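Local coordinates for protein family 88 glycosyl hydrolase (Bacteroides thetaiotaomicron, PDB 5NOA) that probably acts as a family 88 glycoside hydrolase, perhaps on unsaturated sugar ends released by lyases from plant polysaccharides, at residues Asp247-Arg250 / Gln251-Asp255; Asn178-Tyr181 / Leu182-His186. All coordinates share one frame; numbering follows the deposited sequence.

How the interactions relate
Both interactions are helix starts: 247-250 / 251-255 opens helix 250-266, and 178-181 / 182-186 opens helix 180-196, each with a side-chain oxygen capping a backbone N-H two residues on. Their centres lie 13 Å apart, and the two helix ends meet directly. Tyr-249 OH is 2.7 Å from Glu-183 OE1 and Glu-252 OE1 is 2.7 Å from His-186 NE2, both probable hydrogen bonds, while the Tyr-249 and His-186 rings stack. In interaction 1 Tyr-253 and Ile-254 are buried, Gln-251 and Glu-252 exposed; in interaction 2 Tyr-181, Leu-182 and Leu-185 are buried, Pro-179 exposed. The side chains differ: an aromatic cap bridged by water against aliphatic packing of Leu-180 on Lys-184.

Interaction 1: Asp247-Arg250 / Gln251-Asp255; sequences DKYR and QEYID
Tyr-249 O receives two backbone N-H groups from the first turn of helix 250-266, both weakly. Glu-252 N lies 3.0 Å from Tyr-249 O but with a bent N-H...O angle of 124°, whereas Tyr-253 N points straighter at Tyr-249 O from 3.4 Å. The same oxygen stands over the centre of the Tyr-253 ring, 3.6 Å above its plane. With CG anti to its own carbonyl carbon (chi1 -51°), Tyr-253 turns that ring back along the helix, and its OH comes 3.6 Å from Tyr-249 CB. The chain here makes a type I turn from Asp-247 to Arg-250 that leads into the helix, and Asp-247 supplies the capping bond: Tyr-249 N donates to Asp-247 OD2 over 3.0 Å, from above the carboxylate plane. Water 1 accepts from Tyr-253 OH and donates to Asp-247 OD2, linking cap and ring. With an alanine in place of Tyr-253, this water would probably lose its phenolic donor and a gap would open beneath Tyr-249 O. Glu-252 runs alongside Tyr-249, its OE2 3.6 Å from CD1 at the ring edge, the two planes nearly perpendicular, its other oxygen, OE1, being held by His-186 NE2. Next along the helix, Ile-254 N donates to Arg-250 O over 3.0 Å, nearly straight at 163°. Ile-254 CD1 lies over one face of the Arg-250 guanidinium, 3.7 Å from NH1.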
loop_
_atom_site.group_PDB
_atom_site.type_symbol
_atom_site.label_atom_id
_atom_site.label_comp_id
_atom_site.label_asym_id
_atom_site.label_seq_id
_atom_site.Cartn_x
_atom_site.Cartn_y
_atom_site.Cartn_z
ATOM N N ASP A 247 19.299 7.696 -9.041
ATOM C CA ASP A 247 19.519 7.632 -7.615
ATOM C C ASP A 247 20.510 6.515 -7.276
ATOM O O ASP A 247 20.393 5.409 -7.798
ATOM C CB ASP A 247 18.217 7.392 -6.845
ATOM C CG ASP A 247 18.468 7.412 -5.351
ATOM O OD1 ASP A 247 18.700 8.510 -4.856
ATOM O OD2 ASP A 247 18.552 6.363 -4.713
ATOM N N LYS A 248 21.453 6.789 -6.376
ATOM C CA LYS A 248 22.521 5.838 -6.096
ATOM C C LYS A 248 22.072 4.562 -5.427
ATOM O O LYS A 248 22.817 3.576 -5.473
ATOM C CB LYS A 248 23.608 6.500 -5.235
ATOM C CG LYS A 248 23.203 6.865 -3.819
ATOM C CD LYS A 248 24.373 7.596 -3.163
ATOM C CE LYS A 248 24.263 9.084 -3.340
ATOM N NZ LYS A 248 23.157 9.600 -2.503
ATOM N N TYR A 249 20.900 4.560 -4.785
ATOM C CA TYR A 249 20.385 3.381 -4.106
ATOM C C TYR A 249 19.349 2.614 -4.935
ATOM O O TYR A 249 18.850 1.594 -4.475
ATOM C CB TYR A 249 19.784 3.761 -2.753
ATOM C CG TYR A 249 20.776 4.427 -1.831
ATOM C CD1 TYR A 249 21.926 3.750 -1.390
ATOM C CD2 TYR A 249 20.566 5.704 -1.398
ATOM C CE1 TYR A 249 22.811 4.357 -0.523
ATOM C CE2 TYR A 249 21.440 6.315 -0.543
ATOM C CZ TYR A 249 22.551 5.653 -0.117
ATOM O OH TYR A 249 23.436 6.281 0.743
ATOM N N ARG A 250 19.046 3.072 -6.157
ATOM C CA ARG A 250 17.930 2.519 -6.934
ATOM C C ARG A 250 18.076 1.045 -7.193
ATOM O O ARG A 250 17.093 0.314 -7.106
ATOM C CB ARG A 250 17.814 3.296 -8.245
ATOM C CG ARG A 250 16.658 2.914 -9.123
ATOM C CD ARG A 250 16.497 3.957 -10.214
ATOM N NE ARG A 250 15.407 3.697 -11.142
ATOM C CZ ARG A 250 15.516 3.004 -12.267
ATOM N NH1 ARG A 250 16.676 2.445 -12.600
ATOM N NH2 ARG A 250 14.437 2.851 -13.034
ATOM N N GLN A 251 19.297 0.599 -7.463
ATOM C CA GLN A 251 19.485 -0.825 -7.752
ATOM C C GLN A 251 19.175 -1.721 -6.558
ATOM O O GLN A 251 18.670 -2.853 -6.740
ATOM C CB GLN A 251 20.872 -1.131 -8.310
ATOM C CG GLN A 251 20.994 -2.534 -8.872
ATOM C CD GLN A 251 20.080 -2.759 -10.064
ATOM O OE1 GLN A 251 20.050 -1.958 -10.988
ATOM N NE2 GLN A 251 19.332 -3.832 -10.039
ATOM N N GLU A 252 19.447 -1.229 -5.346
ATOM C CA GLU A 252 19.071 -1.994 -4.156
ATOM C C GLU A 252 17.573 -2.175 -4.056
ATOM O O GLU A 252 17.083 -3.262 -3.706
ATOM C CB GLU A 252 19.579 -1.339 -2.885
ATOM C CG GLU A 252 21.093 -1.280 -2.773
ATOM C CD GLU A 252 21.577 -0.536 -1.543
ATOM O OE1 GLU A 252 20.984 -0.710 -0.470
ATOM O OE2 GLU A 252 22.553 0.214 -1.672
ATOM N N TYR A 253 16.823 -1.116 -4.370
ATOM C CA TYR A 253 15.367 -1.205 -4.328
ATOM C C TYR A 253 14.835 -2.134 -5.384
ATOM O O TYR A 253 13.932 -2.936 -5.125
ATOM C CB TYR A 253 14.701 0.155 -4.479
ATOM C CG TYR A 253 15.220 1.210 -3.545
ATOM C CD1 TYR A 253 15.625 0.925 -2.238
ATOM C CD2 TYR A 253 15.379 2.483 -3.970
ATOM C CE1 TYR A 253 16.125 1.922 -1.410
ATOM C CE2 TYR A 253 15.852 3.492 -3.157
ATOM C CZ TYR A 253 16.215 3.201 -1.861
ATOM O OH TYR A 253 16.676 4.189 -1.027
ATOM N N ILE A 254 15.408 -2.061 -6.596
ATOM C CA ILE A 254 15.000 -2.946 -7.667
ATOM C C ILE A 254 15.269 -4.384 -7.274
ATOM O O ILE A 254 14.408 -5.272 -7.477
ATOM C CB ILE A 254 15.733 -2.595 -8.982
ATOM C CG1 ILE A 254 15.295 -1.193 -9.478
ATOM C CG2 ILE A 254 15.552 -3.687 -10.023
ATOM C CD1 ILE A 254 16.113 -0.659 -10.614
ATOM N N ASP A 255 16.459 -4.620 -6.733
ATOM C CA ASP A 255 16.851 -5.981 -6.366
ATOM C C ASP A 255 15.889 -6.568 -5.334
ATOM O O ASP A 255 15.470 -7.718 -5.442
ATOM C CB ASP A 255 18.292 -6.040 -5.841
ATOM C CG ASP A 255 19.357 -5.897 -6.936
ATOM O OD1 ASP A 255 19.006 -5.906 -8.127
ATOM O OD2 ASP A 255 20.550 -5.737 -6.573
HETATM O O HOH W 1 17.079 6.530 -2.257
HETATM O O HOH W 2 21.622 2.235 -7.895
#

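Interaction 2: Asn178-Tyr181 / Leu182-His186; sequences NPLY and LEKLH
Leu-180 and Lys-184 run side by side and point the same way, with Leu-180 CD1 4.0 Å from Lys-184 CG. In Leu-180, CG stands anti to the backbone N (chi1 -172°), which brings the end of the side chain, through CD1, alongside the lysine. In Lys-184, CG beside the backbone N (chi1 -69°) is set against Leu-180, 3.5 Å from Leu-180 O; the bend at chi2 (-78°) then carries the extended rest of the chain away, to where NZ makes a salt bridge with Glu-187. A nearly straight backbone bond joins the pair, Lys-184 N meeting Leu-180 O at 2.9 Å; in the preceding bond of the same turn Glu-183 N meets Pro-179 O at 3.1 Å. The start of the helix is capped by Asn-178, whose OD1 accepts from Leu-180 N over 3.0 Å, the donor lying above the carbonyl plane. Such a helix packed among other helices is consistent with the six-hairpin (alpha/alpha) barrel of this clan. Glu-183 has CG anti to its N, bends at chi2 and sends its end away from 178-181, where OE1 has Tyr-249 OH as partner. Tyr-181 and Leu-182 both carry CG beside the backbone N but face different neighbours: Tyr-181 sits on Met-148, its OH bonded to Glu-145, and Leu-182 packs on Tyr-173. One turn beyond Tyr-181, Leu-185 brings CB 3.4 Å from Tyr-181 O.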
loop_
_atom_site.group_PDB
_atom_site.type_symbol
_atom_site.label_atom_id
_atom_site.label_comp_id
_atom_site.label_asym_id
_atom_site.label_seq_id
_atom_site.Cartn_x
_atom_site.Cartn_y
_atom_site.Cartn_z
ATOM N N ASN A 178 15.229 18.134 -2.480
ATOM C CA ASN A 178 16.123 18.026 -1.354
ATOM C C ASN A 178 16.640 16.576 -1.270
ATOM O O ASN A 178 15.891 15.693 -0.921
ATOM C CB ASN A 178 15.377 18.419 -0.080
ATOM C CG ASN A 178 16.208 18.293 1.161
ATOM O OD1 ASN A 178 17.330 17.751 1.163
ATOM N ND2 ASN A 178 15.659 18.832 2.262
ATOM N N PRO A 179 17.937 16.368 -1.560
ATOM C CA PRO A 179 18.458 14.985 -1.570
ATOM C C PRO A 179 18.385 14.213 -0.254
ATOM O O PRO A 179 18.458 12.982 -0.248
ATOM C CB PRO A 179 19.917 15.166 -2.017
ATOM C CG PRO A 179 20.216 16.591 -1.839
ATOM C CD PRO A 179 18.966 17.334 -1.960
ATOM N N LEU A 180 18.228 14.906 0.862
ATOM C CA LEU A 180 18.117 14.220 2.125
ATOM C C LEU A 180 16.937 13.245 2.142
ATOM O O LEU A 180 17.036 12.204 2.766
ATOM C CB LEU A 180 18.050 15.220 3.281
ATOM C CG LEU A 180 18.123 14.620 4.670
ATOM C CD1 LEU A 180 19.475 13.943 4.926
ATOM C CD2 LEU A 180 17.870 15.709 5.697
ATOM N N TYR A 181 15.838 13.586 1.463
ATOM C CA TYR A 181 14.700 12.642 1.390
ATOM C C TYR A 181 15.109 11.278 0.858
ATOM O O TYR A 181 14.626 10.261 1.340
ATOM C CB TYR A 181 13.567 13.219 0.539
ATOM C CG TYR A 181 12.734 14.273 1.223
ATOM C CD1 TYR A 181 11.798 13.911 2.169
ATOM C CD2 TYR A 181 12.872 15.634 0.929
ATOM C CE1 TYR A 181 11.028 14.867 2.813
ATOM C CE2 TYR A 181 12.110 16.577 1.577
ATOM C CZ TYR A 181 11.185 16.182 2.512
ATOM O OH TYR A 181 10.390 17.092 3.155
ATOM N N LEU A 182 15.982 11.269 -0.142
ATOM C CA LEU A 182 16.388 10.005 -0.741
ATOM C C LEU A 182 17.449 9.269 0.053
ATOM O O LEU A 182 17.495 8.041 0.060
ATOM C CB LEU A 182 16.775 10.207 -2.216
ATOM C CG LEU A 182 15.695 10.862 -3.081
ATOM C CD1 LEU A 182 16.184 10.972 -4.527
ATOM C CD2 LEU A 182 14.374 10.132 -2.997
ATOM N N GLU A 183 18.275 10.021 0.766
ATOM C CA GLU A 183 19.214 9.411 1.682
ATOM C C GLU A 183 18.508 8.730 2.855
ATOM O O GLU A 183 18.823 7.589 3.246
ATOM C CB GLU A 183 20.199 10.440 2.199
ATOM C CG GLU A 183 21.166 9.947 3.251
ATOM C CD GLU A 183 21.982 8.741 2.843
ATOM O OE1 GLU A 183 22.449 8.665 1.652
ATOM O OE2 GLU A 183 22.159 7.872 3.762
ATOM N N LYS A 184 17.541 9.425 3.416
ATOM C CA LYS A 184 16.777 8.886 4.540
ATOM C C LYS A 184 15.814 7.783 4.140
ATOM O O LYS A 184 15.589 6.873 4.941
ATOM C CB LYS A 184 16.121 10.041 5.300
ATOM C CG LYS A 184 17.146 10.902 6.046
ATOM C CD LYS A 184 17.609 10.237 7.330
ATOM C CE LYS A 184 18.671 11.045 8.054
ATOM N NZ LYS A 184 19.034 10.407 9.342
ATOM N N LEU A 185 15.260 7.841 2.927
ATOM C CA LEU A 185 14.505 6.681 2.423
ATOM C C LEU A 185 15.370 5.436 2.559
ATOM O O LEU A 185 14.935 4.390 3.061
ATOM C CB LEU A 185 14.144 6.937 0.953
ATOM C CG LEU A 185 13.598 5.736 0.166
ATOM C CD1 LEU A 185 12.335 5.214 0.763
ATOM C CD2 LEU A 185 13.427 6.151 -1.270
ATOM N N HIS A 186 16.634 5.539 2.103
ATOM C CA HIS A 186 17.513 4.374 2.169
ATOM C C HIS A 186 17.820 3.964 3.609
ATOM O O HIS A 186 17.767 2.776 3.940
ATOM C CB HIS A 186 18.788 4.661 1.429
ATOM C CG HIS A 186 19.684 3.496 1.369
ATOM N ND1 HIS A 186 20.766 3.364 2.196
ATOM C CD2 HIS A 186 19.620 2.357 0.640
ATOM C CE1 HIS A 186 21.363 2.209 1.959
ATOM N NE2 HIS A 186 20.678 1.572 1.024
#